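Local coordinates for cupin 2 conserved barrel domain protein (Planctomyces limnophilus, PDB 4H7L) that is of unknown function but binds a copper(II) ion in a cupin barrel, through three histidines and one glutamate, at residues B[31-37]-B[50-56]; B[58-64]-B[100-105]; B[67-73]-B[92-98]. All coordinates share one frame; numbering follows the deposited sequence.

Contact 1 of 3, residues B[31-37]-B[50-56]; sequences PCGWAQR and HYTQITK
The carbonyl O of Cys-32 is gripped by two backbone amides at once. Thr-55 N lies 2.9 Å from Cys-32 O, in the carbonyl plane. Lys-56 N lies 3.2 Å from the same O and stands well above that plane. These two bonds lie at the open end of an antiparallel beta hairpin. Beyond it, Trp-34 pairs with Gln-53 and Gln-36 with Tyr-51, each through two backbone bonds. Gly-33 has phi 151° and psi -120°, a backbone shape suited to glycine, and its CA lies 3.1 Å from Thr-55 OG1.

On the face of Ala-35 and Thr-52, Arg-37 lays its CD over one face of the His-50 ring, 3.8 Å from the ring centroid, as a CH-pi contact. With CG beside the backbone N (chi1 -48°) and chi2 near trans, CD comes to lie over the imidazole. On the other face Gln-36 and Tyr-51 run side by side. Gln-36 OE1 meets the ring edge at Tyr-51 CD2, 3.1 Å away, while Gln-36 NE2 bonds to Ile-25 O. At the same open end, Cys-32 SG packs on Ile-54 CD1 at 3.6 Å. Strand 28-30 flanks strand 33-38, and strand 110-117 pairs with the far edge of strand 48-54.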
loop_
_atom_site.group_PDB
_atom_site.type_symbol
_atom_site.label_atom_id
_atom_site.label_comp_id
_atom_site.label_asym_id
_atom_site.label_seq_id
_atom_site.Cartn_x
_atom_site.Cartn_y
_atom_site.Cartn_z
ATOM N N PRO B 31 -2.710 -10.544 -16.344
ATOM C CA PRO B 31 -2.518 -11.994 -16.470
ATOM C C PRO B 31 -3.014 -12.789 -15.265
ATOM O O PRO B 31 -3.424 -13.938 -15.431
ATOM C CB PRO B 31 -0.999 -12.135 -16.614
ATOM C CG PRO B 31 -0.542 -10.816 -17.122
ATOM C CD PRO B 31 -1.440 -9.811 -16.470
ATOM N N CYS B 32 -2.987 -12.189 -14.081
ATOM C CA CYS B 32 -3.381 -12.898 -12.868
ATOM C C CYS B 32 -4.834 -12.630 -12.470
ATOM O O CYS B 32 -5.325 -13.207 -11.498
ATOM C CB CYS B 32 -2.455 -12.520 -11.714
ATOM S SG CYS B 32 -2.547 -10.779 -11.249
ATOM N N GLY B 33 -5.522 -11.761 -13.207
ATOM C CA GLY B 33 -6.912 -11.457 -12.911
ATOM C C GLY B 33 -7.335 -10.053 -13.307
ATOM O O GLY B 33 -7.266 -9.682 -14.478
ATOM N N TRP B 34 -7.774 -9.268 -12.326
ATOM C CA TRP B 34 -8.267 -7.918 -12.584
ATOM C C TRP B 34 -7.576 -6.884 -11.702
ATOM O O TRP B 34 -7.420 -7.086 -10.499
ATOM C CB TRP B 34 -9.778 -7.857 -12.357
ATOM C CG TRP B 34 -10.537 -8.787 -13.239
ATOM C CD1 TRP B 34 -10.903 -10.068 -12.955
ATOM C CD2 TRP B 34 -11.018 -8.513 -14.558
ATOM N NE1 TRP B 34 -11.586 -10.610 -14.015
ATOM C CE2 TRP B 34 -11.671 -9.675 -15.013
ATOM C CE3 TRP B 34 -10.964 -7.397 -15.398
ATOM C CZ2 TRP B 34 -12.265 -9.753 -16.270
ATOM C CZ3 TRP B 34 -11.553 -7.478 -16.645
ATOM C CH2 TRP B 34 -12.196 -8.647 -17.069
ATOM N N ALA B 35 -7.176 -5.771 -12.307
ATOM C CA ALA B 35 -6.468 -4.717 -11.589
ATOM C C ALA B 35 -7.232 -3.397 -11.645
ATOM O O ALA B 35 -7.742 -3.004 -12.692
ATOM C CB ALA B 35 -5.076 -4.536 -12.169
ATOM N N GLN B 36 -7.307 -2.718 -10.506
ATOM C CA GLN B 36 -7.867 -1.374 -10.444
ATOM C C GLN B 36 -6.754 -0.426 -10.009
ATOM O O GLN B 36 -6.449 -0.304 -8.823
ATOM C CB GLN B 36 -9.066 -1.331 -9.492
ATOM C CG GLN B 36 -10.276 -2.098 -10.028
ATOM C CD GLN B 36 -11.407 -2.238 -9.019
ATOM O OE1 GLN B 36 -11.319 -3.022 -8.077
ATOM N NE2 GLN B 36 -12.483 -1.490 -9.225
ATOM N N ARG B 37 -6.146 0.235 -10.987
ATOM C CA ARG B 37 -4.881 0.930 -10.781
ATOM C C ARG B 37 -5.065 2.419 -10.499
ATOM O O ARG B 37 -5.801 3.108 -11.200
ATOM C CB ARG B 37 -3.982 0.734 -12.006
ATOM C CG ARG B 37 -3.890 -0.718 -12.475
ATOM C CD ARG B 37 -2.709 -0.933 -13.411
ATOM N NE ARG B 37 -2.475 -2.349 -13.694
ATOM C CZ ARG B 37 -2.946 -3.009 -14.752
ATOM N NH1 ARG B 37 -3.693 -2.399 -15.665
ATOM N NH2 ARG B 37 -2.667 -4.295 -14.903
ATOM N N HIS B 50 -2.343 -0.326 -6.700
ATOM C CA HIS B 50 -3.313 -1.172 -7.381
ATOM C C HIS B 50 -4.145 -1.939 -6.364
ATOM O O HIS B 50 -3.629 -2.388 -5.342
ATOM C CB HIS B 50 -2.603 -2.191 -8.272
ATOM C CG HIS B 50 -1.655 -1.590 -9.263
ATOM N ND1 HIS B 50 -1.525 -0.233 -9.453
ATOM C CD2 HIS B 50 -0.791 -2.176 -10.125
ATOM C CE1 HIS B 50 -0.619 -0.006 -10.389
ATOM N NE2 HIS B 50 -0.160 -1.168 -10.812
ATOM N N TYR B 51 -5.431 -2.088 -6.653
ATOM C CA TYR B 51 -6.287 -2.998 -5.909
ATOM C C TYR B 51 -6.591 -4.155 -6.852
ATOM O O TYR B 51 -7.344 -4.005 -7.813
ATOM C CB TYR B 51 -7.556 -2.282 -5.456
ATOM C CG TYR B 51 -8.600 -3.172 -4.824
ATOM C CD1 TYR B 51 -8.386 -3.766 -3.593
ATOM C CD2 TYR B 51 -9.813 -3.390 -5.450
ATOM C CE1 TYR B 51 -9.344 -4.568 -3.012
ATOM C CE2 TYR B 51 -10.780 -4.188 -4.877
ATOM C CZ TYR B 51 -10.540 -4.775 -3.656
ATOM O OH TYR B 51 -11.499 -5.570 -3.074
ATOM N N THR B 52 -5.984 -5.303 -6.583
ATOM C CA THR B 52 -5.889 -6.361 -7.577
ATOM C C THR B 52 -6.551 -7.657 -7.139
ATOM O O THR B 52 -6.309 -8.157 -6.042
ATOM C CB THR B 52 -4.414 -6.660 -7.910
ATOM O OG1 THR B 52 -3.798 -5.490 -8.462
ATOM C CG2 THR B 52 -4.305 -7.803 -8.904
ATOM N N GLN B 53 -7.381 -8.200 -8.023
ATOM C CA GLN B 53 -8.041 -9.476 -7.794
ATOM C C GLN B 53 -7.295 -10.592 -8.514
ATOM O O GLN B 53 -7.229 -10.609 -9.743
ATOM C CB GLN B 53 -9.484 -9.421 -8.301
ATOM C CG GLN B 53 -10.341 -8.357 -7.635
ATOM C CD GLN B 53 -10.651 -8.692 -6.194
ATOM O OE1 GLN B 53 -10.145 -9.676 -5.654
ATOM N NE2 GLN B 53 -11.491 -7.881 -5.562
ATOM N N ILE B 54 -6.733 -11.522 -7.748
ATOM C CA ILE B 54 -6.091 -12.698 -8.322
ATOM C C ILE B 54 -7.150 -13.770 -8.541
ATOM O O ILE B 54 -7.661 -14.350 -7.581
ATOM C CB ILE B 54 -5.000 -13.280 -7.402
ATOM C CG1 ILE B 54 -4.163 -12.166 -6.763
ATOM C CG2 ILE B 54 -4.118 -14.248 -8.182
ATOM C CD1 ILE B 54 -3.425 -11.303 -7.755
ATOM N N THR B 55 -7.484 -14.022 -9.801
ATOM C CA THR B 55 -8.540 -14.972 -10.137
ATOM C C THR B 55 -8.028 -16.172 -10.931
ATOM O O THR B 55 -8.676 -17.219 -10.964
ATOM C CB THR B 55 -9.651 -14.288 -10.950
ATOM O OG1 THR B 55 -9.067 -13.548 -12.031
ATOM C CG2 THR B 55 -10.455 -13.341 -10.069
ATOM N N LYS B 56 -6.869 -16.024 -11.564
ATOM C CA LYS B 56 -6.333 -17.076 -12.417
ATOM C C LYS B 56 -4.820 -17.216 -12.253
ATOM O O LYS B 56 -4.143 -16.294 -11.797
ATOM C CB LYS B 56 -6.700 -16.807 -13.882
ATOM C CG LYS B 56 -6.322 -15.422 -14.398
ATOM C CD LYS B 56 -7.201 -15.010 -15.582
ATOM C CE LYS B 56 -6.672 -13.759 -16.273
ATOM N NZ LYS B 56 -7.733 -13.034 -17.029
#

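Contact 2 of 3, residues B[58-64]-B[100-105]; sequences ARTHYHR and PLVRHR. With CU (copper (II) ion), chain D.
Segments 58-64 and 100-105 run antiparallel, and His-61 and His-104 form a single bridge with two backbone bonds, His-61 N to His-104 O and His-104 N to His-61 O. A third backbone bond joins Leu-101 N to His-63 O at 2.8 Å. The side chains of His-61, His-63 and His-104 turn their NE2 atoms to one copper ion. The His-61 NE2 to copper distance is 2.2 Å, and His-63 NE2 to copper is 2.1 Å. His-104 NE2 also binds the metal, and Glu-68 completes the four protein ligands. The His-61 and His-104 rings meet obliquely. This three-histidine, one-glutamate set is the classical metal site of the cupin fold.

Second-shell bonds hold the ligand rings. His-104 ND1 donates to Val-102 O at 2.8 Å, near the ring plane, which fixes the ring rotation and leaves NE2 for copper. His-63 ND1 bonds to Asp-124 O.

Away from the metal, the Arg-103 guanidinium lies flat on Tyr-62, centres 3.7 Å apart and planes at 13°, a stacked cation-pi pair. A bend at chi2 (63°) folds Arg-103 onto the ring. Its NH1 bonds to Leu-101 O, and its NE forms a salt bridge with Asp-128. Arg-105 NH1 reaches Ala-58 O at 3.2 Å in a nearly straight bond of 172°, and Arg-105 NE pairs with Glu-82.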
loop_
_atom_site.group_PDB
_atom_site.type_symbol
_atom_site.label_atom_id
_atom_site.label_comp_id
_atom_site.label_asym_id
_atom_site.label_seq_id
_atom_site.Cartn_x
_atom_site.Cartn_y
_atom_site.Cartn_z
ATOM N N ALA B 58 -0.868 -17.497 -13.239
ATOM C CA ALA B 58 -0.072 -16.643 -14.109
ATOM C C ALA B 58 1.373 -17.125 -14.189
ATOM O O ALA B 58 1.867 -17.780 -13.273
ATOM C CB ALA B 58 -0.123 -15.210 -13.608
ATOM N N ARG B 59 2.042 -16.805 -15.293
ATOM C CA ARG B 59 3.467 -17.074 -15.423
ATOM C C ARG B 59 4.228 -16.370 -14.310
ATOM O O ARG B 59 3.892 -15.250 -13.930
ATOM C CB ARG B 59 4.006 -16.559 -16.761
ATOM C CG ARG B 59 3.531 -17.300 -17.990
ATOM C CD ARG B 59 4.241 -16.783 -19.240
ATOM N NE ARG B 59 5.645 -17.191 -19.290
ATOM C CZ ARG B 59 6.476 -16.904 -20.287
ATOM N NH1 ARG B 59 6.056 -16.202 -21.331
ATOM N NH2 ARG B 59 7.733 -17.322 -20.244
ATOM N N THR B 60 5.255 -17.028 -13.791
ATOM C CA THR B 60 6.207 -16.365 -12.917
ATOM C C THR B 60 6.869 -15.249 -13.709
ATOM O O THR B 60 7.266 -15.448 -14.858
ATOM C CB THR B 60 7.286 -17.337 -12.424
ATOM O OG1 THR B 60 6.682 -18.339 -11.601
ATOM C CG2 THR B 60 8.351 -16.599 -11.625
ATOM N N HIS B 61 6.981 -14.074 -13.099
ATOM C CA HIS B 61 7.543 -12.914 -13.777
ATOM C C HIS B 61 8.416 -12.112 -12.821
ATOM O O HIS B 61 8.467 -12.387 -11.623
ATOM C CB HIS B 61 6.424 -12.023 -14.327
ATOM C CG HIS B 61 5.674 -11.270 -13.270
ATOM N ND1 HIS B 61 4.559 -11.780 -12.640
ATOM C CD2 HIS B 61 5.883 -10.045 -12.728
ATOM C CE1 HIS B 61 4.114 -10.902 -11.757
ATOM N NE2 HIS B 61 4.901 -9.841 -11.789
ATOM N N TYR B 62 9.110 -11.118 -13.358
ATOM C CA TYR B 62 9.882 -10.213 -12.525
ATOM C C TYR B 62 10.018 -8.839 -13.170
ATOM O O TYR B 62 9.674 -8.640 -14.335
ATOM C CB TYR B 62 11.261 -10.800 -12.216
ATOM C CG TYR B 62 12.187 -10.914 -13.405
ATOM C CD1 TYR B 62 12.080 -11.976 -14.296
ATOM C CD2 TYR B 62 13.186 -9.972 -13.623
ATOM C CE1 TYR B 62 12.935 -12.088 -15.378
ATOM C CE2 TYR B 62 14.044 -10.076 -14.702
ATOM C CZ TYR B 62 13.917 -11.136 -15.574
ATOM O OH TYR B 62 14.769 -11.240 -16.655
ATOM N N HIS B 63 10.521 -7.892 -12.391
ATOM C CA HIS B 63 10.627 -6.514 -12.826
ATOM C C HIS B 63 12.072 -6.074 -12.675
ATOM O O HIS B 63 12.732 -6.416 -11.694
ATOM C CB HIS B 63 9.702 -5.632 -11.986
ATOM C CG HIS B 63 8.294 -6.139 -11.907
ATOM N ND1 HIS B 63 7.454 -6.182 -12.999
ATOM C CD2 HIS B 63 7.576 -6.618 -10.863
ATOM C CE1 HIS B 63 6.282 -6.674 -12.633
ATOM N NE2 HIS B 63 6.330 -6.946 -11.342
ATOM N N ARG B 64 12.566 -5.322 -13.650
ATOM C CA ARG B 64 13.962 -4.906 -13.655
ATOM C C ARG B 64 14.164 -3.521 -13.057
ATOM O O ARG B 64 15.282 -3.161 -12.695
ATOM C CB ARG B 64 14.508 -4.929 -15.086
ATOM C CG ARG B 64 14.530 -6.308 -15.697
ATOM C CD ARG B 64 15.259 -6.338 -17.030
ATOM N NE ARG B 64 15.392 -7.712 -17.508
ATOM C CZ ARG B 64 16.209 -8.106 -18.480
ATOM N NH1 ARG B 64 16.995 -7.239 -19.104
ATOM N NH2 ARG B 64 16.245 -9.382 -18.820
ATOM N N PRO B 100 13.370 -5.583 -7.293
ATOM C CA PRO B 100 13.572 -5.935 -8.701
ATOM C C PRO B 100 14.352 -7.240 -8.825
ATOM O O PRO B 100 15.166 -7.538 -7.959
ATOM C CB PRO B 100 14.393 -4.760 -9.244
ATOM C CG PRO B 100 14.106 -3.620 -8.307
ATOM C CD PRO B 100 13.889 -4.245 -6.966
ATOM N N LEU B 101 14.079 -8.010 -9.875
ATOM C CA LEU B 101 14.809 -9.242 -10.181
ATOM C C LEU B 101 14.298 -10.456 -9.415
ATOM O O LEU B 101 14.607 -11.591 -9.773
ATOM C CB LEU B 101 16.318 -9.076 -9.980
ATOM C CG LEU B 101 16.978 -8.026 -10.877
ATOM C CD1 LEU B 101 18.473 -8.282 -10.978
ATOM C CD2 LEU B 101 16.344 -7.998 -12.266
ATOM N N VAL B 102 13.502 -10.231 -8.376
ATOM C CA VAL B 102 12.905 -11.343 -7.652
ATOM C C VAL B 102 11.757 -11.947 -8.455
ATOM O O VAL B 102 10.724 -11.312 -8.640
ATOM C CB VAL B 102 12.381 -10.902 -6.275
ATOM C CG1 VAL B 102 11.522 -11.995 -5.655
ATOM C CG2 VAL B 102 13.542 -10.549 -5.359
ATOM N N ARG B 103 11.948 -13.170 -8.946
ATOM C CA ARG B 103 10.882 -13.883 -9.646
ATOM C C ARG B 103 9.725 -14.104 -8.685
ATOM O O ARG B 103 9.934 -14.498 -7.540
ATOM C CB ARG B 103 11.378 -15.231 -10.171
ATOM C CG ARG B 103 12.095 -15.173 -11.512
ATOM C CD ARG B 103 13.377 -14.349 -11.464
ATOM N NE ARG B 103 14.112 -14.438 -12.726
ATOM C CZ ARG B 103 15.174 -13.701 -13.047
ATOM N NH1 ARG B 103 15.650 -12.788 -12.210
ATOM N NH2 ARG B 103 15.760 -13.871 -14.221
ATOM N N HIS B 104 8.504 -13.855 -9.142
ATOM C CA HIS B 104 7.356 -13.950 -8.253
ATOM C C HIS B 104 6.045 -14.208 -8.976
ATOM O O HIS B 104 5.892 -13.888 -10.156
ATOM C CB HIS B 104 7.226 -12.676 -7.403
ATOM C CG HIS B 104 6.967 -11.434 -8.201
ATOM N ND1 HIS B 104 7.958 -10.779 -8.898
ATOM C CD2 HIS B 104 5.831 -10.723 -8.404
ATOM C CE1 HIS B 104 7.445 -9.722 -9.503
ATOM N NE2 HIS B 104 6.156 -9.666 -9.223
ATOM N N ARG B 105 5.103 -14.799 -8.244
ATOM C CA ARG B 105 3.720 -14.926 -8.686
ATOM C C ARG B 105 2.873 -15.435 -7.532
ATOM O O ARG B 105 3.393 -16.016 -6.580
ATOM C CB ARG B 105 3.595 -15.890 -9.857
ATOM C CG ARG B 105 3.945 -17.315 -9.503
ATOM C CD ARG B 105 3.312 -18.296 -10.462
ATOM N NE ARG B 105 3.791 -19.646 -10.205
ATOM C CZ ARG B 105 3.708 -20.652 -11.065
ATOM N NH1 ARG B 105 3.164 -20.470 -12.261
ATOM N NH2 ARG B 105 4.180 -21.844 -10.730
HETATM CU CU CU D . 4.910 -8.187 -10.367
#

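Contact 3 of 3, residues B[67-73]-B[92-98]; sequences QEIYVVL and KLLAISI. With CU (copper (II) ion), chain D.
Strands 67-72 and 94-98 form an antiparallel pair in the cupin barrel, their local axes at 168°.

Backbone bonds form a regular ladder. Glu-68 pairs with Ile-98 and Tyr-70 with Ile-96, each through two hydrogen bonds. The shorter bond of the first pair, Ile-98 N to Glu-68 O, is 2.7 Å. At the far end Val-72 N bonds to Leu-94 O, and Leu-93 N bonds to Val-72 O. The non-hydrogen-bonded pairs are Ile-69 with Ser-97 and Val-71 with Ala-95. Ile-69 CA makes a close CA-H...O contact of 3.1 Å with Ile-96 O. Residues 94-97 pair with a strand of the second subunit, so the sheet runs on across the interface, and Gln-67 OE1 bonds to Ser-46 N of that subunit.

Apolar contacts gather on the face of Tyr-70, Ile-96 and Ile-98. Ile-98 CD1 sits over the centre of the Tyr-70 ring, 3.9 Å from its centroid and 9° off the normal, a CH-pi contact. Ile-96 CD1 lies 4.1 Å from Tyr-70 CB and also approaches Val-72 CG2. Strand 80-83 covers this face through Ile-81 and Leu-83.

Polar side-chain contacts near the copper come from Glu-68 and Tyr-70. Glu-68 is extended beyond CG (chi2 -174°), which carries its carboxylate to the metal. Glu-68 OE1 bonds to Asn-114 ND2. Glu-68 OE2 binds copper at 2.2 Å and accepts a hydrogen bond from Tyr-70 OH at 3.1 Å, from above the carboxylate plane.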
loop_
_atom_site.group_PDB
_atom_site.type_symbol
_atom_site.label_atom_id
_atom_site.label_comp_id
_atom_site.label_asym_id
_atom_site.label_seq_id
_atom_site.Cartn_x
_atom_site.Cartn_y
_atom_site.Cartn_z
ATOM N N GLN B 67 10.079 -2.051 -7.779
ATOM C CA GLN B 67 9.901 -2.908 -6.623
ATOM C C GLN B 67 8.435 -2.849 -6.230
ATOM O O GLN B 67 7.800 -1.801 -6.330
ATOM C CB GLN B 67 10.818 -2.487 -5.470
ATOM C CG GLN B 67 10.390 -1.245 -4.711
ATOM C CD GLN B 67 10.483 -1.422 -3.205
ATOM O OE1 GLN B 67 11.001 -0.555 -2.499
ATOM N NE2 GLN B 67 9.971 -2.544 -2.700
ATOM N N GLU B 68 7.897 -3.987 -5.816
ATOM C CA GLU B 68 6.487 -4.082 -5.477
ATOM C C GLU B 68 6.318 -4.488 -4.020
ATOM O O GLU B 68 7.155 -5.192 -3.461
ATOM C CB GLU B 68 5.792 -5.092 -6.396
ATOM C CG GLU B 68 5.804 -4.697 -7.868
ATOM C CD GLU B 68 4.982 -5.634 -8.745
ATOM O OE1 GLU B 68 4.188 -5.123 -9.565
ATOM O OE2 GLU B 68 5.132 -6.874 -8.630
ATOM N N ILE B 69 5.244 -4.015 -3.403
ATOM C CA ILE B 69 4.880 -4.462 -2.070
ATOM C C ILE B 69 3.429 -4.900 -2.070
ATOM O O ILE B 69 2.526 -4.075 -2.196
ATOM C CB ILE B 69 5.060 -3.365 -1.010
ATOM C CG1 ILE B 69 6.517 -2.907 -0.956
ATOM C CG2 ILE B 69 4.614 -3.881 0.355
ATOM C CD1 ILE B 69 6.756 -1.781 0.029
ATOM N N TYR B 70 3.210 -6.202 -1.939
ATOM C CA TYR B 70 1.863 -6.745 -1.873
ATOM C C TYR B 70 1.373 -6.707 -0.433
ATOM O O TYR B 70 2.117 -7.025 0.490
ATOM C CB TYR B 70 1.836 -8.195 -2.366
ATOM C CG TYR B 70 2.156 -8.400 -3.835
ATOM C CD1 TYR B 70 2.503 -7.339 -4.658
ATOM C CD2 TYR B 70 2.096 -9.669 -4.398
ATOM C CE1 TYR B 70 2.790 -7.540 -5.999
ATOM C CE2 TYR B 70 2.377 -9.878 -5.736
ATOM C CZ TYR B 70 2.724 -8.810 -6.531
ATOM O OH TYR B 70 3.003 -9.016 -7.865
ATOM N N VAL B 71 0.125 -6.307 -0.241
ATOM C CA VAL B 71 -0.524 -6.439 1.057
ATOM C C VAL B 71 -1.790 -7.268 0.896
ATOM O O VAL B 71 -2.757 -6.815 0.283
ATOM C CB VAL B 71 -0.908 -5.072 1.648
ATOM C CG1 VAL B 71 -1.556 -5.254 3.012
ATOM C CG2 VAL B 71 0.307 -4.171 1.751
ATOM N N VAL B 72 -1.790 -8.475 1.451
ATOM C CA VAL B 72 -2.934 -9.373 1.309
ATOM C C VAL B 72 -4.131 -8.909 2.137
ATOM O O VAL B 72 -4.019 -8.722 3.346
ATOM C CB VAL B 72 -2.583 -10.807 1.731
ATOM C CG1 VAL B 72 -3.803 -11.708 1.600
ATOM C CG2 VAL B 72 -1.429 -11.341 0.897
ATOM N N LEU B 73 -5.275 -8.734 1.483
ATOM C CA LEU B 73 -6.500 -8.341 2.170
ATOM C C LEU B 73 -7.396 -9.550 2.438
ATOM O O LEU B 73 -8.029 -9.645 3.490
ATOM C CB LEU B 73 -7.255 -7.283 1.361
ATOM C CG LEU B 73 -6.491 -5.976 1.122
ATOM C CD1 LEU B 73 -7.419 -4.905 0.578
ATOM C CD2 LEU B 73 -5.806 -5.490 2.390
ATOM N N LYS B 92 -3.927 -13.003 6.125
ATOM C CA LYS B 92 -4.486 -11.659 6.110
ATOM C C LYS B 92 -3.482 -10.617 6.595
ATOM O O LYS B 92 -2.835 -10.787 7.626
ATOM C CB LYS B 92 -5.755 -11.596 6.963
ATOM C CG LYS B 92 -6.996 -12.112 6.257
ATOM C CD LYS B 92 -8.250 -11.788 7.052
ATOM C CE LYS B 92 -9.512 -12.073 6.257
ATOM N NZ LYS B 92 -10.732 -11.837 7.079
ATOM N N LEU B 93 -3.366 -9.537 5.833
ATOM C CA LEU B 93 -2.488 -8.421 6.177
ATOM C C LEU B 93 -1.015 -8.812 6.182
ATOM O O LEU B 93 -0.188 -8.162 6.825
ATOM C CB LEU B 93 -2.887 -7.815 7.523
ATOM C CG LEU B 93 -4.271 -7.169 7.537
ATOM C CD1 LEU B 93 -4.593 -6.635 8.922
ATOM C CD2 LEU B 93 -4.362 -6.059 6.498
ATOM N N LEU B 94 -0.688 -9.872 5.457
ATOM C CA LEU B 94 0.701 -10.185 5.180
ATOM C C LEU B 94 1.229 -9.148 4.195
ATOM O O LEU B 94 0.569 -8.843 3.201
ATOM C CB LEU B 94 0.821 -11.587 4.581
ATOM C CG LEU B 94 2.246 -12.063 4.305
ATOM C CD1 LEU B 94 3.006 -12.266 5.612
ATOM C CD2 LEU B 94 2.240 -13.341 3.478
ATOM N N ALA B 95 2.407 -8.601 4.479
ATOM C CA ALA B 95 3.047 -7.645 3.579
ATOM C C ALA B 95 4.290 -8.272 2.968
ATOM O O ALA B 95 5.168 -8.750 3.687
ATOM C CB ALA B 95 3.414 -6.378 4.320
ATOM N N ILE B 96 4.368 -8.272 1.643
ATOM C CA ILE B 96 5.515 -8.854 0.967
ATOM C C ILE B 96 6.227 -7.818 0.117
ATOM O O ILE B 96 5.633 -7.200 -0.762
ATOM C CB ILE B 96 5.121 -10.044 0.081
ATOM C CG1 ILE B 96 4.222 -11.010 0.852
ATOM C CG2 ILE B 96 6.362 -10.767 -0.403
ATOM C CD1 ILE B 96 2.755 -10.781 0.622
ATOM N N SER B 97 7.509 -7.638 0.396
ATOM C CA SER B 97 8.351 -6.729 -0.357
ATOM C C SER B 97 9.080 -7.508 -1.437
ATOM O O SER B 97 9.788 -8.474 -1.147
ATOM C CB SER B 97 9.361 -6.062 0.575
ATOM O OG SER B 97 10.379 -5.406 -0.157
ATOM N N ILE B 98 8.903 -7.084 -2.684
ATOM C CA ILE B 98 9.483 -7.779 -3.823
ATOM C C ILE B 98 10.390 -6.843 -4.608
ATOM O O ILE B 98 9.930 -6.113 -5.481
ATOM C CB ILE B 98 8.387 -8.312 -4.752
ATOM C CG1 ILE B 98 7.401 -9.166 -3.951
ATOM C CG2 ILE B 98 9.003 -9.117 -5.896
ATOM C CD1 ILE B 98 6.175 -9.595 -4.733
HETATM CU CU CU D . 4.910 -8.187 -10.367
#

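Contact 3 is the most buried of the three; contacts 1 and 2 are partly buried, each with several exposed residues. Contacts 1 and 3 are regular antiparallel ladders in the same sheet, bridged by strand 110-117, and touch where Tyr-51 meets Leu-73. Contact 2 joins a loop to the start of strand 104-107 and has one beta bridge. Its chemistry is metal ligation and arginine pairing, whereas contact 3 is largely aliphatic and supplies a single copper ligand. Contact 1 supplies none, though the side chain of His-50 lies about 6 Å from that of Glu-68. Contacts 2 and 3 meet at the copper; all three touch the second subunit, contact 3 most widely.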